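Local coordinates for protein caspase Nc subunit 1 (Drosophila melanogaster, PDB 2FP3) that acts as the initiator cysteine protease of the fly apoptotic cascade, switching on the executioner caspases, here as its catalytic-domain piece with the active-site cysteine replaced, at residues C236-P241 with S253-K258; C260-D265 with E273-K278. The protein carries 2 engineered substitutions. All blocks are in the same frame, centred on the assembly; numbering follows the deposited sequence.

Contact 1: residues C236-P241 with S253-K258; sequences CYANTP and SWYIQK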
loop_
_atom_site.group_PDB
_atom_site.type_symbol
_atom_site.label_atom_id
_atom_site.label_comp_id
_atom_site.label_asym_id
_atom_site.label_seq_id
_atom_site.Cartn_x
_atom_site.Cartn_y
_atom_site.Cartn_z
ATOM N N CYS A 236 6.341 1.149 2.258
ATOM C CA CYS A 236 6.902 0.441 1.116
ATOM C C CYS A 236 7.158 1.349 -0.074
ATOM O O CYS A 236 6.351 2.227 -0.386
ATOM C CB CYS A 236 5.955 -0.694 0.731
ATOM S SG CYS A 236 5.409 -1.627 2.182
ATOM N N TYR A 237 8.290 1.126 -0.730
ATOM C CA TYR A 237 8.695 1.919 -1.883
ATOM C C TYR A 237 9.118 0.997 -3.018
ATOM O O TYR A 237 9.374 -0.182 -2.805
ATOM C CB TYR A 237 9.912 2.777 -1.545
ATOM C CG TYR A 237 9.897 3.471 -0.206
ATOM C CD1 TYR A 237 9.175 4.644 -0.022
ATOM C CD2 TYR A 237 10.649 2.978 0.863
ATOM C CE1 TYR A 237 9.202 5.323 1.192
ATOM C CE2 TYR A 237 10.683 3.644 2.083
ATOM C CZ TYR A 237 9.954 4.823 2.242
ATOM O OH TYR A 237 9.975 5.514 3.437
ATOM N N ALA A 238 9.201 1.553 -4.222
ATOM C CA ALA A 238 9.653 0.809 -5.393
ATOM C C ALA A 238 10.979 1.481 -5.749
ATOM O O ALA A 238 11.163 1.997 -6.852
ATOM C CB ALA A 238 8.659 0.952 -6.534
ATOM N N ASN A 239 11.891 1.468 -4.781
ATOM C CA ASN A 239 13.207 2.092 -4.883
ATOM C C ASN A 239 13.996 1.851 -6.168
ATOM O O ASN A 239 14.739 0.876 -6.291
ATOM C CB ASN A 239 14.049 1.678 -3.678
ATOM C CG ASN A 239 15.046 2.738 -3.279
ATOM O OD1 ASN A 239 14.684 3.892 -3.044
ATOM N ND2 ASN A 239 16.310 2.352 -3.186
ATOM N N THR A 240 13.828 2.767 -7.114
ATOM C CA THR A 240 14.512 2.732 -8.400
ATOM C C THR A 240 14.395 4.117 -9.038
ATOM O O THR A 240 13.296 4.650 -9.205
ATOM C CB THR A 240 13.916 1.661 -9.339
ATOM O OG1 THR A 240 14.392 0.369 -8.943
ATOM C CG2 THR A 240 14.317 1.923 -10.785
ATOM N N PRO A 241 15.542 4.702 -9.426
ATOM C CA PRO A 241 15.700 6.019 -10.046
ATOM C C PRO A 241 15.518 5.640 -11.478
ATOM O O PRO A 241 16.368 6.028 -12.331
ATOM C CB PRO A 241 17.174 6.277 -9.855
ATOM C CG PRO A 241 17.728 4.911 -10.475
ATOM C CD PRO A 241 16.706 3.860 -9.811
ATOM N N SER A 253 4.767 0.423 -11.388
ATOM C CA SER A 253 3.719 -0.424 -11.949
ATOM C C SER A 253 4.177 -1.876 -11.945
ATOM O O SER A 253 3.381 -2.785 -11.712
ATOM C CB SER A 253 3.392 0.013 -13.384
ATOM O OG SER A 253 2.890 1.342 -13.420
ATOM N N TRP A 254 5.466 -2.087 -12.200
ATOM C CA TRP A 254 6.039 -3.426 -12.216
ATOM C C TRP A 254 6.111 -3.935 -10.776
ATOM O O TRP A 254 5.881 -5.113 -10.502
ATOM C CB TRP A 254 7.434 -3.390 -12.842
ATOM C CG TRP A 254 7.919 -4.732 -13.262
ATOM C CD1 TRP A 254 9.043 -5.370 -12.827
ATOM C CD2 TRP A 254 7.291 -5.617 -14.199
ATOM N NE1 TRP A 254 9.156 -6.599 -13.434
ATOM C CE2 TRP A 254 8.095 -6.776 -14.283
ATOM C CE3 TRP A 254 6.127 -5.544 -14.977
ATOM C CZ2 TRP A 254 7.771 -7.856 -15.112
ATOM C CZ3 TRP A 254 5.806 -6.619 -15.803
ATOM C CH2 TRP A 254 6.627 -7.759 -15.863
ATOM N N TYR A 255 6.439 -3.026 -9.861
ATOM C CA TYR A 255 6.503 -3.339 -8.440
ATOM C C TYR A 255 5.109 -3.791 -8.002
ATOM O O TYR A 255 4.941 -4.852 -7.393
ATOM C CB TYR A 255 6.896 -2.089 -7.652
ATOM C CG TYR A 255 6.788 -2.265 -6.159
ATOM C CD1 TYR A 255 7.832 -2.828 -5.428
ATOM C CD2 TYR A 255 5.641 -1.871 -5.472
ATOM C CE1 TYR A 255 7.744 -2.988 -4.051
ATOM C CE2 TYR A 255 5.541 -2.029 -4.089
ATOM C CZ TYR A 255 6.600 -2.585 -3.386
ATOM O OH TYR A 255 6.540 -2.699 -2.013
ATOM N N ILE A 256 4.110 -2.971 -8.320
ATOM C CA ILE A 256 2.723 -3.266 -7.980
ATOM C C ILE A 256 2.236 -4.586 -8.560
ATOM O O ILE A 256 1.607 -5.386 -7.858
ATOM C CB ILE A 256 1.782 -2.155 -8.465
ATOM C CG1 ILE A 256 1.939 -0.928 -7.580
ATOM C CG2 ILE A 256 0.340 -2.630 -8.421
ATOM C CD1 ILE A 256 1.150 0.251 -8.066
ATOM N N GLN A 257 2.513 -4.817 -9.838
ATOM C CA GLN A 257 2.073 -6.053 -10.466
ATOM C C GLN A 257 2.699 -7.268 -9.803
ATOM O O GLN A 257 2.005 -8.234 -9.470
ATOM C CB GLN A 257 2.403 -6.040 -11.962
ATOM C CG GLN A 257 1.655 -4.958 -12.733
ATOM C CD GLN A 257 0.146 -5.052 -12.562
ATOM O OE1 GLN A 257 -0.519 -4.057 -12.263
ATOM N NE2 GLN A 257 -0.400 -6.250 -12.754
ATOM N N LYS A 258 4.011 -7.211 -9.596
ATOM C CA LYS A 258 4.733 -8.310 -8.978
ATOM C C LYS A 258 4.207 -8.524 -7.562
ATOM O O LYS A 258 4.106 -9.659 -7.078
ATOM C CB LYS A 258 6.230 -7.998 -8.943
ATOM C CG LYS A 258 7.091 -9.239 -8.846
ATOM C CD LYS A 258 6.867 -10.157 -10.045
ATOM C CE LYS A 258 7.575 -11.493 -9.862
ATOM N NZ LYS A 258 7.397 -12.416 -11.018
#
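At the end of a strand in the caspase-fold sheet, where strand 233-237 gives way to the loop beside the active site, Tyr255 of helix 251-266 lays its ring against the backbone of Tyr237 and Ala238. Because CG of Tyr255 lies anti to the backbone N (chi1 171°), the side chain reaches away from the helix toward the strand end. The main chain crosses one face of its ring, with Tyr237 C and Ala238 CA over that face. Tyr237 O stands above the ring plane just outside the rim, past the CE1-CZ bond, 3.5 Å from Tyr255 CE1. At the root of the ring, the methyl CB of Ala238 packs 3.7 Å from Tyr255 CB and equally close to CG, on the same face as the carbonyl. The far end of the phenol runs on to Cys236, whose CB lies 3.4 Å from Tyr255 OH. Met180 of strand 177-181 and Leu276 of helix 272-284 also touch Tyr255.

The side chain of Tyr237 takes the other course. Its CB points away from the helix, and its hydroxyl is hydrogen-bonded to Asp299 and Lys161. That side chain comes within about 4 Å, nearest atoms, of Ala184, the engineered residue at the catalytic position.

Since the helix and strand end meet through van der Waals contact alone, shape rather than polar pairing fits them together. The buried aromatic face backs the main chain of Tyr237 and Ala238, while the Tyr237 side chain is held by its own polar partners on the active-site side.

Contact 2: residues C260-D265 with E273-K278; sequences CQVMAD and EDILKK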
loop_
_atom_site.group_PDB
_atom_site.type_symbol
_atom_site.label_atom_id
_atom_site.label_comp_id
_atom_site.label_asym_id
_atom_site.label_seq_id
_atom_site.Cartn_x
_atom_site.Cartn_y
_atom_site.Cartn_z
ATOM N N CYS A 260 1.107 -7.890 -6.407
ATOM C CA CYS A 260 -0.177 -8.562 -6.472
ATOM C C CYS A 260 0.001 -10.018 -6.855
ATOM O O CYS A 260 -0.723 -10.885 -6.357
ATOM C CB CYS A 260 -1.091 -7.867 -7.475
ATOM S SG CYS A 260 -1.581 -6.200 -6.979
ATOM N N GLN A 261 0.962 -10.298 -7.734
ATOM C CA GLN A 261 1.196 -11.682 -8.135
ATOM C C GLN A 261 1.647 -12.485 -6.926
ATOM O O GLN A 261 1.079 -13.540 -6.631
ATOM C CB GLN A 261 2.257 -11.771 -9.242
ATOM C CG GLN A 261 1.939 -10.938 -10.478
ATOM C CD GLN A 261 2.908 -11.177 -11.633
ATOM O OE1 GLN A 261 4.127 -11.213 -11.445
ATOM N NE2 GLN A 261 2.362 -11.326 -12.839
ATOM N N VAL A 262 2.666 -11.977 -6.229
ATOM C CA VAL A 262 3.217 -12.636 -5.041
ATOM C C VAL A 262 2.167 -12.752 -3.938
ATOM O O VAL A 262 2.110 -13.750 -3.219
ATOM C CB VAL A 262 4.437 -11.858 -4.483
ATOM C CG1 VAL A 262 4.941 -12.519 -3.192
ATOM C CG2 VAL A 262 5.543 -11.805 -5.537
ATOM N N MET A 263 1.347 -11.716 -3.790
ATOM C CA MET A 263 0.292 -11.738 -2.794
ATOM C C MET A 263 -0.686 -12.858 -3.168
ATOM O O MET A 263 -1.046 -13.678 -2.329
ATOM C CB MET A 263 -0.437 -10.388 -2.765
ATOM C CG MET A 263 0.282 -9.291 -1.998
ATOM S SD MET A 263 0.244 -9.590 -0.209
ATOM C CE MET A 263 -1.378 -8.921 0.183
ATOM N N ALA A 264 -1.092 -12.895 -4.434
ATOM C CA ALA A 264 -2.029 -13.903 -4.918
ATOM C C ALA A 264 -1.573 -15.332 -4.658
ATOM O O ALA A 264 -2.382 -16.186 -4.293
ATOM C CB ALA A 264 -2.271 -13.712 -6.404
ATOM N N ASP A 265 -0.282 -15.598 -4.838
ATOM C CA ASP A 265 0.234 -16.946 -4.636
ATOM C C ASP A 265 0.683 -17.274 -3.218
ATOM O O ASP A 265 0.691 -18.443 -2.830
ATOM C CB ASP A 265 1.384 -17.223 -5.610
ATOM C CG ASP A 265 0.963 -17.077 -7.081
ATOM O OD1 ASP A 265 -0.102 -17.620 -7.460
ATOM O OD2 ASP A 265 1.700 -16.428 -7.859
ATOM N N GLU A 273 5.948 -9.127 5.479
ATOM C CA GLU A 273 7.357 -8.822 5.293
ATOM C C GLU A 273 8.087 -9.818 4.404
ATOM O O GLU A 273 9.008 -9.434 3.672
ATOM C CB GLU A 273 8.067 -8.664 6.634
ATOM C CG GLU A 273 7.743 -7.338 7.282
ATOM C CD GLU A 273 8.643 -7.011 8.450
ATOM O OE1 GLU A 273 9.822 -6.674 8.221
ATOM O OE2 GLU A 273 8.170 -7.087 9.597
ATOM N N ASP A 274 7.671 -11.083 4.449
ATOM C CA ASP A 274 8.286 -12.097 3.593
ATOM C C ASP A 274 7.863 -11.805 2.156
ATOM O O ASP A 274 8.662 -11.871 1.220
ATOM C CB ASP A 274 7.815 -13.497 3.991
ATOM C CG ASP A 274 8.752 -14.175 4.963
ATOM O OD1 ASP A 274 9.500 -13.474 5.673
ATOM O OD2 ASP A 274 8.734 -15.418 5.024
ATOM N N ILE A 275 6.591 -11.469 1.997
ATOM C CA ILE A 275 6.045 -11.159 0.692
ATOM C C ILE A 275 6.736 -9.943 0.076
ATOM O O ILE A 275 7.023 -9.939 -1.116
ATOM C CB ILE A 275 4.519 -10.936 0.801
ATOM C CG1 ILE A 275 3.832 -12.303 0.955
ATOM C CG2 ILE A 275 3.999 -10.182 -0.417
ATOM C CD1 ILE A 275 2.340 -12.235 1.262
ATOM N N LEU A 276 7.010 -8.923 0.891
ATOM C CA LEU A 276 7.683 -7.712 0.410
ATOM C C LEU A 276 9.105 -8.040 -0.027
ATOM O O LEU A 276 9.580 -7.499 -1.013
ATOM C CB LEU A 276 7.709 -6.617 1.491
ATOM C CG LEU A 276 6.370 -5.958 1.843
ATOM C CD1 LEU A 276 6.551 -4.968 2.969
ATOM C CD2 LEU A 276 5.799 -5.260 0.626
ATOM N N LYS A 277 9.794 -8.910 0.705
ATOM C CA LYS A 277 11.145 -9.288 0.306
ATOM C C LYS A 277 11.046 -10.057 -1.012
ATOM O O LYS A 277 11.855 -9.843 -1.911
ATOM C CB LYS A 277 11.822 -10.167 1.354
ATOM C CG LYS A 277 12.239 -9.448 2.631
ATOM C CD LYS A 277 12.759 -10.477 3.625
ATOM C CE LYS A 277 12.711 -9.989 5.054
ATOM N NZ LYS A 277 11.354 -9.710 5.534
ATOM N N LYS A 278 10.047 -10.933 -1.124
ATOM C CA LYS A 278 9.835 -11.707 -2.350
ATOM C C LYS A 278 9.530 -10.747 -3.489
ATOM O O LYS A 278 10.027 -10.905 -4.596
ATOM C CB LYS A 278 8.658 -12.674 -2.202
ATOM C CG LYS A 278 8.975 -14.131 -2.536
ATOM C CD LYS A 278 9.430 -14.321 -3.975
ATOM C CE LYS A 278 9.883 -15.758 -4.212
ATOM N NZ LYS A 278 10.580 -15.933 -5.515
#
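Helices 260-265 and 273-278 run roughly antiparallel, their short axes inclined at 136° and 9.5 Å apart at closest approach, with Val262 and Ile275 the nearest pair along the backbones. Both of these residues direct CB toward the opposing helix. CG1 of Val262, anti to its own N (chi1 177°), meets CG2 of Ile275 at 3.7 Å, the two side chains lying alongside and pointing opposite ways. The same Val262 methyl also rests against Lys278 CB, 3.8 Å away, at the exposed margin; from there the lysine chain bends outward and its NZ forms a salt bridge with Glu281.

Met263 reaches Ile275 with its sulfur. Bends at chi2 and chi3 curl its chain so that it meets the isoleucine at about a right angle. SD is 3.7 Å from Ile275 CD1 and 3.8 Å from Ile275 CG2, so the sulfur touches both arms of the branched side chain. The join is thus wholly apolar, with a lysine stem at its rim.

Around it, Met263 continues onto Leu92 of helix 82-95 and onto Phe309, Ile275 reaches Phe259, and Leu276 turns to Leu234 on strand 233-237, so that helix 272-284 packs on the sheet.

Contacts 1 and 2 lie with their centres 12 Å apart in the caspase domain and share helix 251-266: contact 1 uses its earlier turns, contact 2 its later ones. Along the chain, both segments of contact 1 come before those of contact 2. Leu276, on helix 272-284, bridges them: its CD1 lies 3.6 Å from Cys236 SG and its CD2 3.8 Å from Tyr255 OH. In chain order, strand 233-237 is followed by helix 251-266 and then helix 272-284, and Leu276 packs against the strand and the first helix together. Contact 1 borders the catalytic region, whereas contact 2 is packing away from the annotated sites.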